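Side-chain contact in Mypaa.01249.c (PDB 3RD5), which is probably an oxidoreductase of the short-chain dehydrogenase/reductase family, its substrate and reaction not established: residues S177-R182 and L190-A195. Sequence-based numbering, arbitrary orientation. Where two conformers were deposited one is given.
Sequences SELQRR and LRALAA
In the Rossmann-type fold of this member of the short-chain dehydrogenase/reductase family, helix 161-185 and strand 191-195 form the second half of a beta-alpha-beta crossover from the parallel neighbouring strand 133-137; Gln-180 and Leu-179 of the helix meet the start of strand 191-195 at Ala-192. The two segments are nearly antiparallel, their axes 165° apart and 7.4 Å at closest approach. Such nearness asks for a small residue, and Ala-192 turns its methyl to the helix, where CD2 of Leu-179 lies 3.7 Å from CB of Ala-192. The branched side chain of Leu-179 also touches Leu-127 and Trp-278, so that one residue joins strand, loop and helix 271-285.

Gln-180 works beside this apolar touch. With CG anti to the backbone N (chi1 -176°) and a bend at chi2, its amide swings over to the strand, and OE1 of Gln-180 accepts a nearly straight bond of 2.9 Å from N of Ala-192, the donor standing 29° off the carbonyl plane. NE2 of Gln-180 donates to Thr-184 OG1 within its own helix and to a water at 3.2 Å, which in turn donates to O of Leu-190 at 2.6 Å. Glutamine suits the place because one amide offers both an acceptor and donors. Bonded through both its ends, the amide is fixed in rotation, and it satisfies a backbone N-H at the strand's entry and links the strand's backbone to the helix directly and through one water.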
loop_
_atom_site.group_PDB
_atom_site.type_symbol
_atom_site.label_atom_id
_atom_site.label_comp_id
_atom_site.label_asym_id
_atom_site.label_seq_id
_atom_site.Cartn_x
_atom_site.Cartn_y
_atom_site.Cartn_z
ATOM N N SER A 177 -3.975 10.670 -2.897
ATOM C CA SER A 177 -4.234 12.043 -3.376
ATOM C C SER A 177 -4.061 13.072 -2.275
ATOM O O SER A 177 -3.428 14.108 -2.471
ATOM C CB SER A 177 -5.643 12.144 -3.941
ATOM O OG SER A 177 -5.783 11.355 -5.108
ATOM N N GLU A 178 -4.641 12.800 -1.098
ATOM C CA GLU A 178 -4.562 13.763 -0.005
ATOM C C GLU A 178 -3.151 13.826 0.565
ATOM O O GLU A 178 -2.675 14.903 0.896
ATOM C CB GLU A 178 -5.608 13.488 1.061
ATOM C CG GLU A 178 -5.580 14.390 2.282
ATOM C CD GLU A 178 -5.950 15.824 2.070
ATOM O OE1 GLU A 178 -6.342 16.204 0.958
ATOM O OE2 GLU A 178 -5.857 16.566 3.094
ATOM N N LEU A 179 -2.471 12.696 0.642
ATOM C CA LEU A 179 -1.066 12.685 1.106
ATOM C C LEU A 179 -0.241 13.562 0.150
ATOM O O LEU A 179 0.550 14.408 0.590
ATOM C CB LEU A 179 -0.496 11.259 1.146
ATOM C CG LEU A 179 0.971 11.151 1.540
ATOM C CD1 LEU A 179 1.307 11.850 2.874
ATOM C CD2 LEU A 179 1.377 9.686 1.612
ATOM N N GLN A 180 -0.409 13.402 -1.168
ATOM C CA GLN A 180 0.353 14.227 -2.080
ATOM C C GLN A 180 0.026 15.702 -1.907
ATOM O O GLN A 180 0.929 16.548 -1.930
ATOM C CB GLN A 180 0.152 13.782 -3.531
ATOM C CG GLN A 180 1.041 14.591 -4.495
ATOM C CD GLN A 180 2.501 14.382 -4.220
ATOM O OE1 GLN A 180 3.004 13.281 -4.336
ATOM N NE2 GLN A 180 3.216 15.459 -3.882
ATOM N N ARG A 181 -1.257 16.027 -1.730
ATOM C CA ARG A 181 -1.649 17.447 -1.526
ATOM C C ARG A 181 -0.913 18.015 -0.311
ATOM O O ARG A 181 -0.388 19.150 -0.374
ATOM C CB ARG A 181 -3.137 17.583 -1.353
ATOM C CG ARG A 181 -3.620 19.017 -1.344
ATOM C CD ARG A 181 -5.085 19.107 -0.988
ATOM N NE ARG A 181 -5.352 18.806 0.404
ATOM C CZ ARG A 181 -5.109 19.635 1.422
ATOM N NH1 ARG A 181 -4.580 20.855 1.209
ATOM N NH2 ARG A 181 -5.411 19.277 2.669
ATOM N N ARG A 182 -0.851 17.254 0.766
ATOM C CA ARG A 182 -0.178 17.698 1.980
ATOM C C ARG A 182 1.331 17.803 1.831
ATOM O O ARG A 182 1.955 18.731 2.366
ATOM C CB ARG A 182 -0.579 16.804 3.136
ATOM C CG ARG A 182 -1.992 17.091 3.619
ATOM C CD ARG A 182 -2.429 16.064 4.634
ATOM N NE ARG A 182 -3.724 16.335 5.233
ATOM C CZ ARG A 182 -3.910 16.825 6.465
ATOM N NH1 ARG A 182 -2.900 17.107 7.232
ATOM N NH2 ARG A 182 -5.129 16.951 6.958
ATOM N N LEU A 190 9.051 14.589 -1.148
ATOM C CA LEU A 190 8.461 13.245 -1.207
ATOM C C LEU A 190 7.285 13.212 -2.144
ATOM O O LEU A 190 6.545 14.199 -2.283
ATOM C CB LEU A 190 8.013 12.759 0.174
ATOM C CG LEU A 190 9.081 12.639 1.259
ATOM C CD1 LEU A 190 8.417 12.276 2.613
ATOM C CD2 LEU A 190 10.147 11.620 0.881
ATOM N N ARG A 191 7.086 12.053 -2.759
ATOM C CA ARG A 191 5.905 11.791 -3.619
ATOM C C ARG A 191 5.093 10.647 -3.037
ATOM O O ARG A 191 5.636 9.694 -2.463
ATOM C CB ARG A 191 6.295 11.443 -5.053
ATOM C CG ARG A 191 6.707 12.619 -5.822
ATOM C CD ARG A 191 7.338 12.209 -7.148
ATOM N NE ARG A 191 8.740 11.835 -6.949
ATOM C CZ ARG A 191 9.592 11.613 -7.934
ATOM N NH1 ARG A 191 9.163 11.549 -9.187
ATOM N NH2 ARG A 191 10.877 11.431 -7.646
ATOM N N ALA A 192 3.785 10.728 -3.231
ATOM C CA ALA A 192 2.839 9.642 -2.962
ATOM C C ALA A 192 2.275 9.140 -4.267
ATOM O O ALA A 192 1.717 9.904 -5.046
ATOM C CB ALA A 192 1.693 10.155 -2.031
ATOM N N LEU A 193 2.419 7.835 -4.506
ATOM C CA LEU A 193 2.008 7.180 -5.753
ATOM C C LEU A 193 1.187 5.975 -5.418
ATOM O O LEU A 193 1.198 5.470 -4.294
ATOM C CB LEU A 193 3.259 6.733 -6.555
ATOM C CG LEU A 193 4.331 7.794 -6.781
ATOM C CD1 LEU A 193 5.603 7.197 -7.434
ATOM C CD2 LEU A 193 3.788 8.905 -7.654
ATOM N N ALA A 194 0.456 5.465 -6.397
ATOM C CA ALA A 194 -0.306 4.236 -6.228
ATOM C C ALA A 194 -0.095 3.315 -7.415
ATOM O O ALA A 194 0.327 3.741 -8.486
ATOM C CB ALA A 194 -1.832 4.557 -6.031
ATOM N N ALA A 195 -0.379 2.028 -7.204
ATOM C CA ALA A 195 -0.306 0.990 -8.235
ATOM C C ALA A 195 -1.392 -0.013 -7.975
ATOM O O ALA A 195 -1.903 -0.127 -6.855
ATOM C CB ALA A 195 1.091 0.283 -8.200
HETATM O O HOH W 1 6.241 16.480 -3.452
#